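Local atomic coordinates of formiminoglutamase (Trypanosoma cruzi, PDB entry 4MYL), a protein that belongs to the arginase family of manganese-dependent hydrolases and probably cleaves the formimino group from N-formimino-L-glutamate. Residues 33-38 with 103-108; 138-143 with 173-178; 148-153 with 164-169; 215-220 with 261-266; 236-241 with 279-284. The protein carries 1 engineered substitution. One frame throughout, in Å; residues are numbered along the deposited sequence.

Contact 1. Residues 33-38 with 103-108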
# COMPACT_ATOMS: atom_id res chain seq x y z
N VAL A 33 9.55 -7.77 29.62
CA VAL A 33 10.98 -7.63 29.41
C VAL A 33 11.35 -7.79 27.94
O VAL A 33 11.01 -8.80 27.32
CB VAL A 33 11.75 -8.64 30.25
CG1 VAL A 33 13.26 -8.44 30.07
CG2 VAL A 33 11.32 -8.51 31.72
N ILE A 34 12.03 -6.78 27.40
CA ILE A 34 12.47 -6.78 26.01
C ILE A 34 13.89 -7.33 25.90
O ILE A 34 14.81 -6.89 26.59
CB ILE A 34 12.42 -5.34 25.39
CG1 ILE A 34 10.97 -4.83 25.32
CG2 ILE A 34 13.09 -5.31 24.02
CD1 ILE A 34 10.88 -3.33 25.12
N ILE A 35 14.07 -8.30 25.01
CA ILE A 35 15.36 -8.93 24.77
C ILE A 35 15.68 -8.84 23.28
O ILE A 35 14.85 -9.20 22.44
CB ILE A 35 15.34 -10.42 25.20
CG1 ILE A 35 14.93 -10.54 26.68
CG2 ILE A 35 16.68 -11.08 24.95
CD1 ILE A 35 14.25 -11.84 27.05
N GLY A 36 16.85 -8.32 22.94
CA GLY A 36 17.25 -8.21 21.54
C GLY A 36 18.06 -9.41 21.10
O GLY A 36 18.79 -10.00 21.90
N PHE A 37 17.92 -9.78 19.83
CA PHE A 37 18.67 -10.90 19.25
C PHE A 37 19.24 -10.50 17.89
O PHE A 37 18.64 -10.81 16.85
CB PHE A 37 17.80 -12.15 19.13
CG PHE A 37 18.58 -13.41 18.85
CD1 PHE A 37 19.28 -14.05 19.86
CD2 PHE A 37 18.62 -13.94 17.57
CE1 PHE A 37 20.00 -15.21 19.60
CE2 PHE A 37 19.34 -15.10 17.30
CZ PHE A 37 20.02 -15.74 18.31
N PRO A 38 20.40 -9.82 17.89
CA PRO A 38 20.99 -9.22 16.68
C PRO A 38 21.76 -10.23 15.83
O PRO A 38 22.97 -10.08 15.68
CB PRO A 38 21.95 -8.16 17.24
CG PRO A 38 22.03 -8.36 18.74
CD PRO A 38 21.24 -9.59 19.09
N SER A 103 17.96 -19.50 27.75
CA SER A 103 18.11 -19.40 29.18
C SER A 103 17.49 -18.11 29.70
O SER A 103 16.82 -18.11 30.72
CB SER A 103 19.58 -19.48 29.59
OG SER A 103 19.70 -19.47 31.00
N LYS A 104 17.75 -17.00 29.00
CA LYS A 104 17.23 -15.68 29.39
C LYS A 104 15.70 -15.63 29.30
O LYS A 104 15.02 -15.21 30.24
CB LYS A 104 17.84 -14.57 28.52
CG LYS A 104 17.37 -13.16 28.88
CD LYS A 104 17.80 -12.76 30.28
CE LYS A 104 17.43 -11.31 30.59
NZ LYS A 104 17.89 -10.90 31.95
N VAL A 105 15.15 -16.06 28.18
CA VAL A 105 13.71 -16.16 28.02
C VAL A 105 13.08 -17.03 29.10
O VAL A 105 12.07 -16.64 29.70
CB VAL A 105 13.34 -16.69 26.61
CG1 VAL A 105 11.87 -17.03 26.52
CG2 VAL A 105 13.71 -15.67 25.56
N PHE A 106 13.67 -18.19 29.37
CA PHE A 106 13.10 -19.09 30.37
C PHE A 106 13.04 -18.44 31.75
O PHE A 106 12.05 -18.55 32.47
CB PHE A 106 13.87 -20.41 30.46
CG PHE A 106 13.54 -21.21 31.70
CD1 PHE A 106 12.44 -22.05 31.72
CD2 PHE A 106 14.32 -21.10 32.84
CE1 PHE A 106 12.12 -22.77 32.86
CE2 PHE A 106 14.01 -21.82 33.99
CZ PHE A 106 12.91 -22.66 34.00
N THR A 107 14.11 -17.76 32.11
CA THR A 107 14.19 -17.06 33.39
C THR A 107 13.08 -16.03 33.57
O THR A 107 12.48 -15.93 34.64
CB THR A 107 15.55 -16.36 33.53
OG1 THR A 107 16.59 -17.33 33.33
CG2 THR A 107 15.69 -15.72 34.90
N VAL A 108 12.81 -15.26 32.51
CA VAL A 108 11.70 -14.30 32.50
C VAL A 108 10.36 -15.02 32.68
O VAL A 108 9.57 -14.65 33.54
CB VAL A 108 11.68 -13.44 31.20
CG1 VAL A 108 10.50 -12.50 31.20
CG2 VAL A 108 12.98 -12.64 31.08

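Contact 2. Residues 138-143 with 173-178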
# COMPACT_ATOMS: atom_id res chain seq x y z
N GLY A 138 5.01 -29.90 28.76
CA GLY A 138 3.93 -30.61 28.10
C GLY A 138 2.63 -29.84 27.87
O GLY A 138 1.62 -30.42 27.48
N ASP A 139 2.67 -28.53 28.09
CA ASP A 139 1.46 -27.72 28.02
C ASP A 139 1.67 -26.40 27.27
O ASP A 139 1.18 -25.35 27.70
CB ASP A 139 0.94 -27.46 29.44
CG ASP A 139 -0.50 -27.05 29.46
OD1 ASP A 139 -1.21 -27.29 28.46
OD2 ASP A 139 -0.95 -26.48 30.48
N VAL A 140 2.40 -26.47 26.15
CA VAL A 140 2.68 -25.30 25.32
C VAL A 140 1.92 -25.29 24.00
O VAL A 140 1.71 -26.34 23.38
CB VAL A 140 4.19 -25.20 25.04
CG1 VAL A 140 4.50 -24.12 23.96
CG2 VAL A 140 4.92 -24.90 26.31
N GLY A 141 1.52 -24.11 23.56
CA GLY A 141 0.98 -23.92 22.22
C GLY A 141 1.84 -22.91 21.48
O GLY A 141 2.52 -22.10 22.11
N VAL A 142 1.84 -22.96 20.15
CA VAL A 142 2.68 -22.07 19.36
C VAL A 142 1.97 -21.63 18.09
O VAL A 142 1.41 -22.45 17.37
CB VAL A 142 4.04 -22.75 18.97
CG1 VAL A 142 4.88 -21.83 18.05
CG2 VAL A 142 4.81 -23.17 20.24
N ILE A 143 1.98 -20.32 17.84
CA ILE A 143 1.55 -19.82 16.54
C ILE A 143 2.71 -19.14 15.83
O ILE A 143 3.37 -18.25 16.38
CB ILE A 143 0.34 -18.88 16.63
CG1 ILE A 143 0.05 -18.27 15.25
CG2 ILE A 143 0.54 -17.82 17.69
CD1 ILE A 143 -1.22 -17.46 15.19
N SER A 173 9.49 -34.04 21.70
CA SER A 173 8.66 -35.10 22.26
C SER A 173 7.51 -34.54 23.11
O SER A 173 6.40 -35.08 23.11
CB SER A 173 9.53 -36.03 23.10
OG SER A 173 10.79 -36.24 22.50
N SER A 174 7.79 -33.47 23.84
CA SER A 174 6.83 -32.90 24.78
C SER A 174 5.82 -31.94 24.15
O SER A 174 4.92 -31.45 24.84
CB SER A 174 7.58 -32.19 25.91
OG SER A 174 8.24 -31.03 25.44
N PHE A 175 5.96 -31.67 22.85
CA PHE A 175 5.10 -30.69 22.18
C PHE A 175 4.07 -31.34 21.27
O PHE A 175 4.42 -32.12 20.39
CB PHE A 175 5.92 -29.69 21.36
CG PHE A 175 5.06 -28.66 20.66
CD1 PHE A 175 4.36 -27.70 21.39
CD2 PHE A 175 4.92 -28.69 19.27
CE1 PHE A 175 3.55 -26.76 20.74
CE2 PHE A 175 4.11 -27.75 18.62
CZ PHE A 175 3.43 -26.79 19.36
N SER A 176 2.80 -30.98 21.47
CA SER A 176 1.70 -31.52 20.68
C SER A 176 1.39 -30.63 19.48
O SER A 176 0.94 -29.48 19.63
CB SER A 176 0.45 -31.64 21.55
OG SER A 176 -0.67 -31.94 20.74
N GLY A 177 1.59 -31.19 18.28
CA GLY A 177 1.39 -30.47 17.04
C GLY A 177 -0.03 -29.99 16.82
O GLY A 177 -0.25 -29.05 16.06
N LYS A 178 -0.99 -30.64 17.47
CA LYS A 178 -2.38 -30.18 17.43
C LYS A 178 -2.45 -28.74 17.91
O LYS A 178 -3.42 -28.03 17.64
CB LYS A 178 -3.28 -31.01 18.35
CG LYS A 178 -3.32 -32.50 18.10
CD LYS A 178 -4.11 -33.19 19.23
CE LYS A 178 -3.50 -34.54 19.60
NZ LYS A 178 -3.71 -34.90 21.04
O HOH W 1 7.25 -29.17 27.13
O HOH W 2 2.05 -29.03 23.47
O HOH W 3 4.30 -28.57 25.22

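Contact 3. Residues 148-153 with 164-169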
# COMPACT_ATOMS: atom_id res chain seq x y z
N HIS A 148 5.99 -18.10 5.30
CA HIS A 148 6.62 -19.43 5.15
C HIS A 148 6.23 -20.33 6.32
O HIS A 148 5.75 -19.85 7.34
CB HIS A 148 8.15 -19.30 5.10
CG HIS A 148 8.66 -18.59 3.89
ND1 HIS A 148 8.76 -17.22 3.82
CD2 HIS A 148 9.08 -19.06 2.69
CE1 HIS A 148 9.23 -16.87 2.63
NE2 HIS A 148 9.43 -17.97 1.93
N LEU A 149 6.45 -21.64 6.15
CA LEU A 149 6.12 -22.61 7.20
C LEU A 149 7.27 -22.82 8.20
O LEU A 149 7.04 -23.25 9.33
CB LEU A 149 5.69 -23.95 6.58
CG LEU A 149 4.46 -23.90 5.66
CD1 LEU A 149 4.09 -25.31 5.17
CD2 LEU A 149 3.29 -23.27 6.36
N ASP A 150 8.50 -22.51 7.77
CA ASP A 150 9.67 -22.57 8.64
C ASP A 150 9.88 -23.94 9.26
O ASP A 150 10.25 -24.05 10.44
CB ASP A 150 9.59 -21.51 9.72
CG ASP A 150 9.43 -20.15 9.15
OD1 ASP A 150 10.26 -19.78 8.29
OD2 ASP A 150 8.45 -19.46 9.51
N VAL A 151 9.66 -24.98 8.45
CA VAL A 151 9.83 -26.36 8.89
C VAL A 151 10.74 -27.16 7.95
O VAL A 151 11.00 -28.33 8.18
CB VAL A 151 8.47 -27.10 9.05
CG1 VAL A 151 7.64 -26.47 10.18
CG2 VAL A 151 7.69 -27.10 7.73
N ARG A 152 11.23 -26.53 6.89
CA ARG A 152 12.08 -27.25 5.94
C ARG A 152 13.34 -27.85 6.59
O ARG A 152 13.87 -27.32 7.56
CB ARG A 152 12.41 -26.38 4.71
CG ARG A 152 13.26 -25.17 4.98
CD ARG A 152 13.53 -24.41 3.68
NE ARG A 152 12.33 -23.76 3.17
CZ ARG A 152 11.95 -23.78 1.89
NH1 ARG A 152 12.68 -24.42 0.98
NH2 ARG A 152 10.83 -23.15 1.52
N PRO A 153 13.83 -28.97 6.03
CA PRO A 153 14.96 -29.72 6.58
C PRO A 153 16.26 -28.91 6.56
O PRO A 153 16.28 -27.83 5.97
CB PRO A 153 15.11 -30.90 5.61
CG PRO A 153 13.85 -30.93 4.83
CD PRO A 153 13.37 -29.54 4.76
N THR A 164 15.51 -24.90 10.45
CA THR A 164 14.39 -23.99 10.64
C THR A 164 13.85 -24.09 12.06
O THR A 164 13.94 -25.15 12.68
CB THR A 164 13.26 -24.28 9.64
OG1 THR A 164 13.00 -25.69 9.61
CG2 THR A 164 13.64 -23.78 8.24
N PRO A 165 13.26 -22.99 12.57
CA PRO A 165 12.81 -22.88 13.96
C PRO A 165 11.76 -23.91 14.38
O PRO A 165 11.79 -24.40 15.52
CB PRO A 165 12.18 -21.48 14.03
CG PRO A 165 12.51 -20.79 12.77
CD PRO A 165 12.92 -21.80 11.76
N PHE A 166 10.85 -24.25 13.47
CA PHE A 166 9.68 -25.03 13.88
C PHE A 166 9.73 -26.51 13.50
O PHE A 166 8.91 -27.30 13.95
CB PHE A 166 8.39 -24.33 13.43
CG PHE A 166 8.25 -22.95 13.99
CD1 PHE A 166 8.00 -22.76 15.34
CD2 PHE A 166 8.43 -21.83 13.19
CE1 PHE A 166 7.90 -21.48 15.88
CE2 PHE A 166 8.34 -20.55 13.72
CZ PHE A 166 8.06 -20.38 15.06
N ARG A 167 10.70 -26.90 12.69
CA ARG A 167 10.94 -28.31 12.48
C ARG A 167 11.46 -28.84 13.81
O ARG A 167 11.09 -29.91 14.26
CB ARG A 167 11.97 -28.55 11.38
CG ARG A 167 12.16 -30.01 11.03
CD ARG A 167 13.07 -30.21 9.83
NE ARG A 167 12.98 -31.58 9.33
CZ ARG A 167 12.08 -31.99 8.44
NH1 ARG A 167 11.21 -31.14 7.93
NH2 ARG A 167 12.07 -33.26 8.05
N GLN A 168 12.30 -28.03 14.43
CA GLN A 168 12.91 -28.36 15.71
C GLN A 168 11.84 -28.59 16.76
O GLN A 168 11.83 -29.62 17.43
CB GLN A 168 13.87 -27.25 16.16
CG GLN A 168 14.99 -26.97 15.15
CD GLN A 168 16.12 -26.13 15.73
OE1 GLN A 168 16.60 -25.18 15.09
NE2 GLN A 168 16.56 -26.47 16.94
N LEU A 169 10.91 -27.65 16.87
CA LEU A 169 9.87 -27.74 17.89
C LEU A 169 8.86 -28.86 17.62
O LEU A 169 8.42 -29.54 18.55
CB LEU A 169 9.22 -26.36 18.13
CG LEU A 169 10.17 -25.16 18.37
CD1 LEU A 169 9.44 -23.80 18.43
CD2 LEU A 169 11.11 -25.32 19.61

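Contact 4. Residues 215-220 with 261-266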
# COMPACT_ATOMS: atom_id res chain seq x y z
N GLY A 215 -11.35 -12.50 8.48
CA GLY A 215 -10.99 -11.30 9.21
C GLY A 215 -9.79 -11.70 10.05
O GLY A 215 -9.82 -12.75 10.67
N ALA A 216 -8.73 -10.89 10.04
CA ALA A 216 -7.48 -11.28 10.71
C ALA A 216 -7.64 -11.53 12.21
O ALA A 216 -7.17 -12.55 12.74
CB ALA A 216 -6.39 -10.26 10.45
N VAL A 217 -8.32 -10.61 12.90
CA VAL A 217 -8.58 -10.76 14.34
C VAL A 217 -9.40 -12.01 14.63
O VAL A 217 -9.06 -12.78 15.53
CB VAL A 217 -9.26 -9.50 14.95
CG1 VAL A 217 -9.80 -9.79 16.33
CG2 VAL A 217 -8.27 -8.33 14.96
N ALA A 218 -10.47 -12.21 13.87
CA ALA A 218 -11.32 -13.40 14.03
C ALA A 218 -10.56 -14.70 13.78
O ALA A 218 -10.74 -15.68 14.51
CB ALA A 218 -12.54 -13.31 13.11
N ALA A 219 -9.73 -14.72 12.74
CA ALA A 219 -8.95 -15.90 12.43
C ALA A 219 -7.94 -16.18 13.55
O ALA A 219 -7.76 -17.34 13.95
CB ALA A 219 -8.24 -15.73 11.10
N LEU A 220 -7.31 -15.12 14.07
CA LEU A 220 -6.36 -15.25 15.19
C LEU A 220 -7.03 -15.75 16.47
O LEU A 220 -6.44 -16.51 17.22
CB LEU A 220 -5.65 -13.92 15.48
CG LEU A 220 -4.56 -14.04 16.55
CD1 LEU A 220 -3.48 -15.01 16.08
CD2 LEU A 220 -3.96 -12.68 16.90
N ALA A 261 -1.98 -6.37 11.38
CA ALA A 261 -0.88 -6.68 12.27
C ALA A 261 -1.08 -6.00 13.63
O ALA A 261 -0.88 -6.61 14.67
CB ALA A 261 0.43 -6.25 11.65
N PHE A 262 -1.47 -4.72 13.60
CA PHE A 262 -1.68 -3.97 14.83
C PHE A 262 -2.82 -4.60 15.63
O PHE A 262 -2.69 -4.81 16.84
CB PHE A 262 -2.04 -2.51 14.55
CG PHE A 262 -0.92 -1.69 13.97
CD1 PHE A 262 0.37 -2.18 13.93
CD2 PHE A 262 -1.18 -0.43 13.46
CE1 PHE A 262 1.39 -1.42 13.40
CE2 PHE A 262 -0.18 0.32 12.91
CZ PHE A 262 1.12 -0.16 12.88
N ASP A 263 -3.92 -4.88 14.95
CA ASP A 263 -5.09 -5.45 15.60
C ASP A 263 -4.79 -6.84 16.16
O ASP A 263 -5.28 -7.20 17.23
CB ASP A 263 -6.26 -5.54 14.63
CG ASP A 263 -6.81 -4.18 14.23
OD1 ASP A 263 -6.38 -3.16 14.81
OD2 ASP A 263 -7.67 -4.14 13.34
N MET A 264 -3.97 -7.61 15.45
CA MET A 264 -3.57 -8.95 15.90
C MET A 264 -2.72 -8.88 17.15
O MET A 264 -2.86 -9.70 18.06
CB MET A 264 -2.81 -9.70 14.81
CG MET A 264 -3.66 -10.16 13.66
SD MET A 264 -2.66 -10.71 12.28
CE MET A 264 -1.77 -12.06 13.03
N CYS A 265 -1.82 -7.91 17.20
CA CYS A 265 -0.97 -7.72 18.36
C CYS A 265 -1.77 -7.24 19.57
O CYS A 265 -1.50 -7.63 20.69
CB CYS A 265 0.17 -6.74 18.04
SG CYS A 265 1.43 -7.47 16.99
N PHE A 266 -2.77 -6.40 19.32
CA PHE A 266 -3.65 -5.96 20.41
C PHE A 266 -4.36 -7.17 21.03
O PHE A 266 -4.34 -7.36 22.25
CB PHE A 266 -4.64 -4.90 19.92
CG PHE A 266 -5.47 -4.29 21.02
CD1 PHE A 266 -6.72 -4.79 21.32
CD2 PHE A 266 -5.01 -3.21 21.75
CE1 PHE A 266 -7.49 -4.22 22.33
CE2 PHE A 266 -5.77 -2.64 22.75
CZ PHE A 266 -7.00 -3.14 23.04

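Contact 5. Residues 236-241 with 279-284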
# COMPACT_ATOMS: atom_id res chain seq x y z
N ASP A 236 6.53 -13.22 12.59
CA ASP A 236 7.53 -12.98 11.57
C ASP A 236 7.03 -11.87 10.64
O ASP A 236 5.99 -12.02 10.01
CB ASP A 236 7.78 -14.28 10.81
CG ASP A 236 8.99 -14.23 9.90
OD1 ASP A 236 9.21 -13.19 9.24
OD2 ASP A 236 9.70 -15.24 9.81
N VAL A 237 7.73 -10.75 10.56
CA VAL A 237 7.19 -9.63 9.81
C VAL A 237 7.21 -9.86 8.30
O VAL A 237 6.69 -9.04 7.52
CB VAL A 237 7.86 -8.27 10.20
CG1 VAL A 237 7.46 -7.90 11.62
CG2 VAL A 237 9.37 -8.32 10.05
N ASP A 238 7.80 -10.98 7.88
CA ASP A 238 7.74 -11.41 6.48
C ASP A 238 6.29 -11.65 6.05
O ASP A 238 5.97 -11.71 4.84
CB ASP A 238 8.56 -12.68 6.25
CG ASP A 238 10.07 -12.41 6.15
OD1 ASP A 238 10.84 -13.40 6.20
OD2 ASP A 238 10.50 -11.24 6.03
N SER A 239 5.40 -11.79 7.04
CA SER A 239 3.98 -12.04 6.80
C SER A 239 3.19 -10.79 6.37
O SER A 239 2.05 -10.92 5.94
CB SER A 239 3.32 -12.65 8.03
OG SER A 239 3.34 -11.74 9.11
N LEU A 240 3.78 -9.61 6.52
CA LEU A 240 3.12 -8.36 6.11
C LEU A 240 3.39 -8.05 4.64
O LEU A 240 4.43 -8.38 4.12
CB LEU A 240 3.55 -7.16 6.98
CG LEU A 240 2.90 -7.03 8.36
CD1 LEU A 240 3.52 -8.00 9.34
CD2 LEU A 240 2.99 -5.59 8.89
N LYS A 241 2.43 -7.41 3.99
CA LYS A 241 2.60 -7.02 2.60
C LYS A 241 3.64 -5.91 2.50
O LYS A 241 3.74 -5.04 3.37
CB LYS A 241 1.26 -6.58 1.99
CG LYS A 241 0.65 -5.37 2.64
CD LYS A 241 -0.62 -4.94 1.90
CE LYS A 241 -1.83 -5.69 2.38
NZ LYS A 241 -3.10 -5.17 1.78
N MET A 279 9.45 -11.32 17.50
CA MET A 279 9.23 -10.58 16.26
C MET A 279 10.49 -10.72 15.43
O MET A 279 11.53 -10.22 15.83
CB MET A 279 8.94 -9.10 16.58
CG MET A 279 8.60 -8.25 15.37
SD MET A 279 8.23 -6.53 15.82
CE MET A 279 6.74 -6.80 16.77
N SER A 280 10.40 -11.42 14.30
CA SER A 280 11.57 -11.77 13.49
C SER A 280 11.56 -11.15 12.10
O SER A 280 10.49 -10.85 11.56
CB SER A 280 11.68 -13.29 13.33
OG SER A 280 11.70 -13.96 14.57
N GLU A 281 12.75 -10.98 11.53
CA GLU A 281 12.99 -10.59 10.13
C GLU A 281 12.87 -9.10 9.80
O GLU A 281 12.90 -8.72 8.61
CB GLU A 281 12.19 -11.46 9.14
CG GLU A 281 12.40 -12.98 9.28
CD GLU A 281 13.85 -13.42 9.07
OE1 GLU A 281 14.69 -12.59 8.66
OE2 GLU A 281 14.15 -14.61 9.32
N LEU A 282 12.78 -8.25 10.82
CA LEU A 282 12.90 -6.81 10.59
C LEU A 282 14.29 -6.53 10.01
O LEU A 282 15.30 -6.87 10.61
CB LEU A 282 12.71 -6.01 11.90
CG LEU A 282 12.69 -4.48 11.73
CD1 LEU A 282 11.52 -4.07 10.87
CD2 LEU A 282 12.64 -3.79 13.08
N ASN A 283 14.34 -5.93 8.83
CA ASN A 283 15.60 -5.75 8.13
C ASN A 283 15.79 -4.32 7.64
O ASN A 283 15.29 -3.95 6.57
CB ASN A 283 15.71 -6.74 6.97
CG ASN A 283 17.08 -6.79 6.39
OD1 ASN A 283 17.79 -5.80 6.38
ND2 ASN A 283 17.48 -7.94 5.90
N PRO A 284 16.50 -3.50 8.43
CA PRO A 284 16.66 -2.07 8.13
C PRO A 284 17.57 -1.80 6.94
O PRO A 284 17.56 -0.69 6.42
CB PRO A 284 17.25 -1.50 9.41
CG PRO A 284 16.86 -2.48 10.49
CD PRO A 284 16.92 -3.82 9.81

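Contact 1. Residues 33-38 with 103-108
Ile35 reaches out with its terminal CD1 and lays it over three side chains of the helix 103-108. Its CG1 branch lies anti to the carbonyl carbon (chi1 -57°), which carries the methyl off the sheet to within 3.9 Å of Lys104 CG. On the helix's next residue the same CD1 meets Val105 CG2 at 4.1 Å, and one turn on from Lys104 it comes to 4.3 Å from Val108 CG2. Val108 therefore works with both branches, because its other methyl, CG1, lies 4.1 Å from Val33 CG2. No hydrogen bond crosses the interface; its grip is purely apolar. Lys104 contributes the aliphatic root of its chain, and a bend at chi2 (64°) turns the remainder aside, its NZ forming a salt bridge with Glu27. Strand and helix run almost exactly antiparallel, at 172°, with their axes 10.3 Å apart. The helix 94-110 joins strands 83-88 and 114-119, between which strand 32-37 is inserted, and it packs across that middle strand. This is the beta-alpha-beta crossover from which the three-layer alpha/beta/alpha fold of the arginase family is built.

Contact 2. Residues 138-143 with 173-178
The beta-alpha-beta unit that runs from strand 141-145 through helix 165-170 to strand 180-185 begins and returns at this contact, where Phe175 of the return loop turns its ring edge to the backbone of Val140 and Gly141. Its CG stands anti to the backbone N (chi1 180°), carrying the ring across to the strand, and CE1 comes to 3.2 Å from Val140 O, which lies near the ring plane. Val142, approaching at about a right angle, puts CG2 3.8 Å from CE1 of Phe175. Further back along the two segments Gly138 CA meets Ser174 O in a CA-H...O contact of 3.5 Å that is almost straight, 173° at the hydrogen.

Water fills the role that direct backbone pairing would play. Water 3 accepts from Val140 N at 3.0 Å and donates to Ser174 O, while water 2 donates to Val140 O at 2.7 Å and accepts from Ser176 N at 2.9 Å. A third bridge, water 1, accepts from Gly138 N and is hydrogen-bonded to Ser174 OG at 2.7 Å. Both the N-H and the carbonyl of buried Val140 are thus satisfied through solvent. Just beyond, the chains close into true parallel sheet, Val142 hydrogen-bonding through its backbone to Arg179, just before strand 180-185, and to Val181 within it. Leu133 of helix 125-135 packs on Val140, Ser174 and Phe175, while Phe180 of strand 180-185 touches Val142 and Phe175.

Contact 3. Residues 148-153 with 164-169
Three successive carbonyls of the manganese loop, those of Asp150, Val151 and Arg152, each receive a donor from Thr164 and the first turn of helix 165-170. Asp150 O accepts from Phe166 N at 3.1 Å, nearly in line with the carbonyl bond, and so satisfies an N-H of that first turn. Val151 O takes NH1 of Arg167 at 2.8 Å; the arginine chain, extended from CG to NE, brings NH1 there, and the oxygen lies 6° out of the guanidinium plane. Pro153 CA covers one face of that guanidinium, and Tyr197 makes a cation-pi contact with Arg167. Third, Thr164 OG1 donates to Arg152 O at 2.8 Å, and the two side chains cross at about a right angle, Thr164 CG2 3.6 Å from Arg152 CG.

Asp150 CB sits at the edge of the Phe166 ring, 3.7 Å from CD2. Asp150 is one of the residues that bind manganese in this protein, and its OD2 accepts from Asn144 ND2. The end of Arg152 serves the assembly, in a salt bridge to Asp15 of a second subunit. Three main-chain oxygens are thus taken up by the helix start, consistent with a loop whose backbone is held in place independently of the carboxylate that binds manganese.

Contact 4. Residues 215-220 with 261-266
Val217, Leu220 and Met264 carry a helix-helix contact in one outer layer of the alpha/beta/alpha fold, where two helices of consecutive crossovers lie side by side. The segments 216-220 and 261-266 run in broadly the same direction, crossing at -36° with axes 9.2 Å apart, and no hydrogen bond joins them, so the contact rests on how the side chains fit.

Met264 is the hub. Its first bond sets CG anti to the carbonyl carbon and the chain then runs on extended, until chi3 of 62° turns CE aside from Ala216, leaving SD 4.2 Å from Ala216 CB. Leu220 answers from the next turn of its helix. With its CG anti to the backbone N and chi2 at 62°, it presents CD2 obliquely to the root of Met264, 3.8 Å from CB. Phe183 and Phe235 of the central sheet also press on Met264, and Phe183 on Leu220, which places this pair on the sheet side of the interface.

Val217 touches with a single branch: CG2, beside the backbone N, crosses Asp263 at about a right angle. Only the methylene of the aspartate is used, its OD1 being bound to Gln259 NE2 one turn earlier. The approach is close, Val217 CG2 standing 3.5 Å from Asp263 CB, and Leu220 CD2 lies 3.4 Å from the carbonyl O of Met264.

Contact 5. Residues 236-241 with 279-284
The binuclear manganese site of the arginase fold sits at the C-terminal ends of parallel strands, and here Asp236 and Asp238 of one strand end meet Glu281 of its neighbour. Asp236 is a ligand of both ions, Asp238 of one. The last parallel bridge pairs Asp236 with Ser280, and Val237 N donates to Ser280 O at 2.9 Å, an almost straight bond of 167°.

Beyond it the first chain turns sharply. Asp236 OD1 accepts from Asp238 N at 3.0 Å, forming an Asx turn, and Asp236 O is gripped twice, by Ser239 N and by Ser239 OG at 2.8 Å. Val237 meanwhile packs CG1 on Met279 CG at 3.9 Å and rests CG2 3.5 Å from Leu282 N.

Glu281 touches the aspartates with its methylenes, its CG lying 3.2 Å from Asp236 OD1 and 3.5 Å from Asp238 OD1. A bend at chi2 (-60°) turns its carboxylate to Ser249 OG and to the backbone N of Cys43 and Asn122. Asp238 OD2 accepts from Cys250 N, so both cysteines of the Cys43-Cys250 disulfide contribute a backbone donor. Three acidic side chains are thus brought together, held by neutral N-H and O-H donors; two of them, Asp236 and Asp238, are also manganese-binding residues.

Contacts 1, 2, 4 and 5 are mainly buried; contact 3 is partly buried and makes a salt bridge to another subunit, while contact 4 has one packing touch to a third. Contacts 1, 2 and 5 draw on the same parallel sheet, yet differ in chemistry: apolar over the middle of a crossover, water-bridged where strands begin, polar and acidic where they end at the manganese-binding residues. Contacts 1 and 4 have no hydrogen bond across them and lie on opposite sides of the chain's centre. Contact 3 shares the manganese site with contact 5, their nearest atoms about 4 Å apart, and joins contact 2 through Val142 and Phe166. Contacts 4 and 5 meet through Ala261 and Leu240.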